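Local coordinates for protein LEOA (Escherichia coli, PDB 4AUR) that is a bacterial dynamin GTPase that probably hydrolyses GTP and may act on membranes, with a possible link to the heat-labile toxin, at residues A72-V77 and D102-V107; D349-F354 and Q494-V499. All coordinates share one frame; numbering follows the deposited sequence.

Interaction 1. Residues A72-V77 and D102-V107; sequences AWLGKV and DQCEIV
Leu74, at the end of helix 66-74, meets Cys104 and Ile106 of strand 104-108, a small worked example of how a P-loop NTPase lays a helix over its sheet. Just before it, Trp73 also points toward the strand but stops short of it; its ring instead meets Phe142 edge-to-face, and its side chain rests on Ile56 of the central sheet. Leu74 then makes the contact with both of its branches. Its CD2 lies 4.3 Å from Cys104 SG, while its CD1 meets Ile106 CD1 methyl to methyl at 4.4 Å. The two partners are two residues apart and share one face of the strand. Ile106 reaches across because its CD1 is extended, anti to CA (chi2 164°). Gly75 follows with a positive phi of 120°, taking the chain out of the helix, and Lys76 turns to the carbonyl O of Gly99. Phe4 of helix 3-30 packs on both Leu74 and Cys104. Only 79 Å² is buried, through loose, purely apolar approaches. The attraction is therefore probably dispersion and the removal of apolar surface from water, which sets no precise geometry; directional backbone bonds tie the strand to its neighbours.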
loop_
_atom_site.group_PDB
_atom_site.type_symbol
_atom_site.label_atom_id
_atom_site.label_comp_id
_atom_site.label_asym_id
_atom_site.label_seq_id
_atom_site.Cartn_x
_atom_site.Cartn_y
_atom_site.Cartn_z
ATOM N N ALA A 72 -40.628 9.882 34.841
ATOM C CA ALA A 72 -41.165 10.477 33.624
ATOM C C ALA A 72 -40.577 9.839 32.401
ATOM O O ALA A 72 -41.293 9.541 31.461
ATOM C CB ALA A 72 -40.867 11.965 33.579
ATOM N N TRP A 73 -39.260 9.645 32.427
ATOM C CA TRP A 73 -38.487 9.236 31.263
ATOM C C TRP A 73 -38.712 7.784 30.950
ATOM O O TRP A 73 -38.906 7.420 29.795
ATOM C CB TRP A 73 -37.016 9.478 31.543
ATOM C CG TRP A 73 -36.087 8.895 30.540
ATOM C CD1 TRP A 73 -35.910 9.291 29.251
ATOM C CD2 TRP A 73 -35.167 7.853 30.765
ATOM N NE1 TRP A 73 -34.942 8.542 28.649
ATOM C CE2 TRP A 73 -34.465 7.647 29.562
ATOM C CE3 TRP A 73 -34.854 7.073 31.870
ATOM C CZ2 TRP A 73 -33.483 6.678 29.431
ATOM C CZ3 TRP A 73 -33.879 6.093 31.735
ATOM C CH2 TRP A 73 -33.211 5.907 30.528
ATOM N N LEU A 74 -38.670 6.962 31.992
ATOM C CA LEU A 74 -38.956 5.532 31.887
ATOM C C LEU A 74 -40.343 5.267 31.313
ATOM O O LEU A 74 -40.535 4.358 30.487
ATOM C CB LEU A 74 -38.886 4.892 33.264
ATOM C CG LEU A 74 -37.469 4.870 33.812
ATOM C CD1 LEU A 74 -37.496 4.662 35.302
ATOM C CD2 LEU A 74 -36.631 3.786 33.163
ATOM N N GLY A 75 -41.298 6.060 31.795
ATOM C CA GLY A 75 -42.688 5.970 31.393
ATOM C C GLY A 75 -43.655 5.664 32.530
ATOM O O GLY A 75 -44.839 5.940 32.399
ATOM N N LYS A 76 -43.170 5.099 33.635
ATOM C CA LYS A 76 -44.043 4.620 34.695
ATOM C C LYS A 76 -43.786 5.312 36.025
ATOM O O LYS A 76 -42.644 5.557 36.390
ATOM C CB LYS A 76 -43.885 3.111 34.869
ATOM C CG LYS A 76 -44.500 2.287 33.742
ATOM C CD LYS A 76 -45.408 1.185 34.274
ATOM C CE LYS A 76 -44.632 0.028 34.894
ATOM N NZ LYS A 76 -43.995 -0.824 33.849
ATOM N N VAL A 77 -44.861 5.613 36.751
ATOM C CA VAL A 77 -44.764 6.138 38.109
ATOM C C VAL A 77 -43.958 5.156 38.927
ATOM O O VAL A 77 -44.033 3.957 38.690
ATOM C CB VAL A 77 -46.161 6.322 38.755
ATOM C CG1 VAL A 77 -46.083 6.466 40.276
ATOM C CG2 VAL A 77 -46.857 7.531 38.158
ATOM N N ASP A 102 -37.368 -4.208 29.733
ATOM C CA ASP A 102 -36.128 -4.882 30.024
ATOM C C ASP A 102 -35.690 -4.442 31.401
ATOM O O ASP A 102 -36.341 -3.595 32.014
ATOM C CB ASP A 102 -35.069 -4.535 28.976
ATOM C CG ASP A 102 -34.180 -5.720 28.622
ATOM O OD1 ASP A 102 -33.916 -6.583 29.508
ATOM O OD2 ASP A 102 -33.759 -5.786 27.436
ATOM N N GLN A 103 -34.604 -5.034 31.894
ATOM C CA GLN A 103 -34.035 -4.646 33.172
ATOM C C GLN A 103 -33.206 -3.376 33.015
ATOM O O GLN A 103 -32.741 -3.062 31.925
ATOM C CB GLN A 103 -33.138 -5.758 33.703
ATOM C CG GLN A 103 -33.880 -7.029 34.065
ATOM C CD GLN A 103 -32.981 -8.258 34.072
ATOM O OE1 GLN A 103 -32.134 -8.431 33.188
ATOM N NE2 GLN A 103 -33.179 -9.137 35.063
ATOM N N CYS A 104 -33.031 -2.637 34.101
ATOM C CA CYS A 104 -32.035 -1.576 34.123
ATOM C C CYS A 104 -31.708 -1.257 35.534
ATOM O O CYS A 104 -32.507 -1.486 36.397
ATOM C CB CYS A 104 -32.497 -0.301 33.396
ATOM S SG CYS A 104 -33.772 0.700 34.218
ATOM N N GLU A 105 -30.523 -0.719 35.748
ATOM C CA GLU A 105 -30.024 -0.368 37.053
ATOM C C GLU A 105 -30.073 1.157 37.201
ATOM O O GLU A 105 -29.841 1.906 36.248
ATOM C CB GLU A 105 -28.572 -0.831 37.187
ATOM C CG GLU A 105 -28.322 -2.319 37.007
ATOM C CD GLU A 105 -26.836 -2.662 36.976
ATOM O OE1 GLU A 105 -26.039 -1.844 36.469
ATOM O OE2 GLU A 105 -26.440 -3.747 37.455
ATOM N N ILE A 106 -30.370 1.629 38.399
ATOM C CA ILE A 106 -30.411 3.061 38.647
ATOM C C ILE A 106 -29.502 3.263 39.808
ATOM O O ILE A 106 -29.783 2.787 40.884
ATOM C CB ILE A 106 -31.843 3.544 38.943
ATOM C CG1 ILE A 106 -32.675 3.420 37.662
ATOM C CG2 ILE A 106 -31.838 4.991 39.414
ATOM C CD1 ILE A 106 -34.166 3.483 37.846
ATOM N N VAL A 107 -28.373 3.915 39.577
ATOM C CA VAL A 107 -27.371 4.082 40.630
ATOM C C VAL A 107 -27.435 5.502 41.119
ATOM O O VAL A 107 -27.771 6.389 40.354
ATOM C CB VAL A 107 -25.949 3.776 40.132
ATOM C CG1 VAL A 107 -25.843 2.325 39.744
ATOM C CG2 VAL A 107 -25.568 4.638 38.943
#

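Interaction 2. Residues D349-F354 and Q494-V499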
loop_
_atom_site.group_PDB
_atom_site.type_symbol
_atom_site.label_atom_id
_atom_site.label_comp_id
_atom_site.label_asym_id
_atom_site.label_seq_id
_atom_site.Cartn_x
_atom_site.Cartn_y
_atom_site.Cartn_z
ATOM N N ASP A 349 46.427 -7.123 -70.228
ATOM C CA ASP A 349 46.982 -5.812 -69.913
ATOM C C ASP A 349 46.237 -5.220 -68.716
ATOM O O ASP A 349 46.817 -4.507 -67.900
ATOM C CB ASP A 349 46.889 -4.868 -71.123
ATOM C CG ASP A 349 47.874 -5.228 -72.232
ATOM O OD1 ASP A 349 49.079 -5.409 -71.940
ATOM O OD2 ASP A 349 47.431 -5.333 -73.400
ATOM N N ASP A 350 44.958 -5.566 -68.615
ATOM C CA ASP A 350 44.069 -5.006 -67.626
ATOM C C ASP A 350 44.307 -5.469 -66.214
ATOM O O ASP A 350 43.728 -4.906 -65.292
ATOM C CB ASP A 350 42.642 -5.384 -67.960
ATOM C CG ASP A 350 42.182 -4.805 -69.258
ATOM O OD1 ASP A 350 42.087 -3.559 -69.361
ATOM O OD2 ASP A 350 41.911 -5.609 -70.165
ATOM N N ILE A 351 45.152 -6.475 -66.057
ATOM C CA ILE A 351 45.250 -7.257 -64.829
ATOM C C ILE A 351 45.899 -6.488 -63.711
ATOM O O ILE A 351 45.384 -6.460 -62.607
ATOM C CB ILE A 351 46.084 -8.542 -65.052
ATOM C CG1 ILE A 351 45.403 -9.477 -66.041
ATOM C CG2 ILE A 351 46.259 -9.309 -63.773
ATOM C CD1 ILE A 351 44.093 -10.059 -65.543
ATOM N N ARG A 352 47.042 -5.886 -63.992
ATOM C CA ARG A 352 47.784 -5.164 -62.993
ATOM C C ARG A 352 46.955 -3.998 -62.526
ATOM O O ARG A 352 46.747 -3.833 -61.338
ATOM C CB ARG A 352 49.152 -4.736 -63.535
ATOM C CG ARG A 352 49.928 -3.732 -62.698
ATOM C CD ARG A 352 50.145 -4.145 -61.246
ATOM N NE ARG A 352 50.905 -3.086 -60.585
ATOM C CZ ARG A 352 52.237 -2.989 -60.542
ATOM N NH1 ARG A 352 53.018 -3.912 -61.092
ATOM N NH2 ARG A 352 52.794 -1.957 -59.924
ATOM N N PRO A 353 46.430 -3.189 -63.447
ATOM C CA PRO A 353 45.572 -2.129 -62.905
ATOM C C PRO A 353 44.533 -2.670 -61.949
ATOM O O PRO A 353 44.234 -2.024 -60.961
ATOM C CB PRO A 353 44.890 -1.553 -64.139
ATOM C CG PRO A 353 45.794 -1.866 -65.262
ATOM C CD PRO A 353 46.586 -3.092 -64.903
ATOM N N PHE A 354 43.992 -3.845 -62.242
ATOM C CA PHE A 354 42.939 -4.427 -61.442
ATOM C C PHE A 354 43.423 -4.796 -60.059
ATOM O O PHE A 354 42.801 -4.426 -59.098
ATOM C CB PHE A 354 42.345 -5.652 -62.109
ATOM C CG PHE A 354 41.345 -6.381 -61.246
ATOM C CD1 PHE A 354 40.075 -5.872 -61.061
ATOM C CD2 PHE A 354 41.683 -7.576 -60.621
ATOM C CE1 PHE A 354 39.153 -6.537 -60.286
ATOM C CE2 PHE A 354 40.766 -8.237 -59.823
ATOM C CZ PHE A 354 39.494 -7.715 -59.656
ATOM N N GLN A 494 44.852 -19.054 -72.768
ATOM C CA GLN A 494 44.817 -20.081 -71.722
ATOM C C GLN A 494 45.583 -19.617 -70.508
ATOM O O GLN A 494 45.210 -19.914 -69.374
ATOM C CB GLN A 494 45.419 -21.408 -72.208
ATOM C CG GLN A 494 45.149 -22.598 -71.288
ATOM C CD GLN A 494 43.659 -22.881 -71.074
ATOM O OE1 GLN A 494 43.277 -23.499 -70.079
ATOM N NE2 GLN A 494 42.816 -22.432 -72.008
ATOM N N GLU A 495 46.668 -18.901 -70.749
ATOM C CA GLU A 495 47.448 -18.319 -69.668
ATOM C C GLU A 495 46.593 -17.296 -68.891
ATOM O O GLU A 495 46.636 -17.241 -67.655
ATOM C CB GLU A 495 48.712 -17.687 -70.240
ATOM C CG GLU A 495 49.779 -17.371 -69.219
ATOM C CD GLU A 495 50.735 -18.504 -68.913
ATOM O OE1 GLU A 495 50.499 -19.648 -69.350
ATOM O OE2 GLU A 495 51.740 -18.230 -68.225
ATOM N N LEU A 496 45.800 -16.516 -69.622
ATOM C CA LEU A 496 44.797 -15.630 -69.019
ATOM C C LEU A 496 43.794 -16.388 -68.135
ATOM O O LEU A 496 43.489 -15.949 -67.033
ATOM C CB LEU A 496 44.038 -14.857 -70.111
ATOM C CG LEU A 496 42.954 -13.831 -69.752
ATOM C CD1 LEU A 496 43.513 -12.636 -69.004
ATOM C CD2 LEU A 496 42.261 -13.343 -71.013
ATOM N N LYS A 497 43.289 -17.521 -68.610
ATOM C CA LYS A 497 42.263 -18.257 -67.868
ATOM C C LYS A 497 42.749 -18.701 -66.492
ATOM O O LYS A 497 42.015 -18.604 -65.516
ATOM C CB LYS A 497 41.794 -19.485 -68.653
ATOM C CG LYS A 497 40.495 -20.107 -68.153
ATOM C CD LYS A 497 39.323 -19.124 -68.147
ATOM C CE LYS A 497 39.153 -18.401 -69.484
ATOM N NZ LYS A 497 37.891 -17.606 -69.558
ATOM N N GLU A 498 43.981 -19.183 -66.412
ATOM C CA GLU A 498 44.490 -19.692 -65.150
ATOM C C GLU A 498 44.922 -18.566 -64.207
ATOM O O GLU A 498 45.135 -18.794 -63.021
ATOM C CB GLU A 498 45.613 -20.729 -65.373
ATOM C CG GLU A 498 46.918 -20.216 -65.978
ATOM C CD GLU A 498 47.975 -21.320 -66.138
ATOM O OE1 GLU A 498 47.604 -22.458 -66.518
ATOM O OE2 GLU A 498 49.181 -21.050 -65.890
ATOM N N VAL A 499 45.049 -17.354 -64.725
ATOM C CA VAL A 499 45.360 -16.202 -63.880
ATOM C C VAL A 499 44.077 -15.667 -63.261
ATOM O O VAL A 499 44.055 -15.258 -62.106
ATOM C CB VAL A 499 46.057 -15.089 -64.688
ATOM C CG1 VAL A 499 46.133 -13.784 -63.895
ATOM C CG2 VAL A 499 47.439 -15.554 -65.125
#
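Ile351, in the first turn of helix 351-359, carries its whole side of this contact, against Leu496 and Val499 of helix 489-518. Its CB bond points toward the other helix, yet CB itself is still 5.4 Å from Val499 CG1. The branches then divide the work. CG2 approaches that same Val499 CG1 to 4.5 Å. Ile351 CG1 runs between the two partners, 4.7 Å from Leu496 CD1 and little farther from the valine methyl. At the tip, Ile351 CD1 lies 4.4 Å from Leu496 CD1 and is nearly as close to Val499 CG1, so the end methyl serves both partners. Leu496 gets there by holding CG anti to its own N (chi1 -178°), which brings its end closer than the direction of its CB would suggest. Leu496 and Val499 stand three residues apart, about one turn, and Ile351 touches both. Further parts of the helical domain pack nearby. Leu348, in the loop leading into helix 351-359, touches Leu496; Ile466 of the short helix 464-467 lies on Val499; and Phe354 extends the seam to Leu503 and Ile507, farther along helix 489-518.

In the fold
The two contacts lie toward the two ends of an elongated molecule. Interaction 1 belongs to the nucleotide-binding head: the side chain of Ile106 comes close to, but makes no contact with, a probable P-loop (Walker A) that includes Gly60, Lys66 and Thr67. Interaction 2 joins helices at the far end of the helical domain, with about 114 Å between the nearest atoms of the two sites and about 131 Å between their centres. They fall on opposite sides of the chain's centre, their own centres about 50 and 81 Å from it, and do not touch; long helices such as 275-343 make up much of the chain between head and far end.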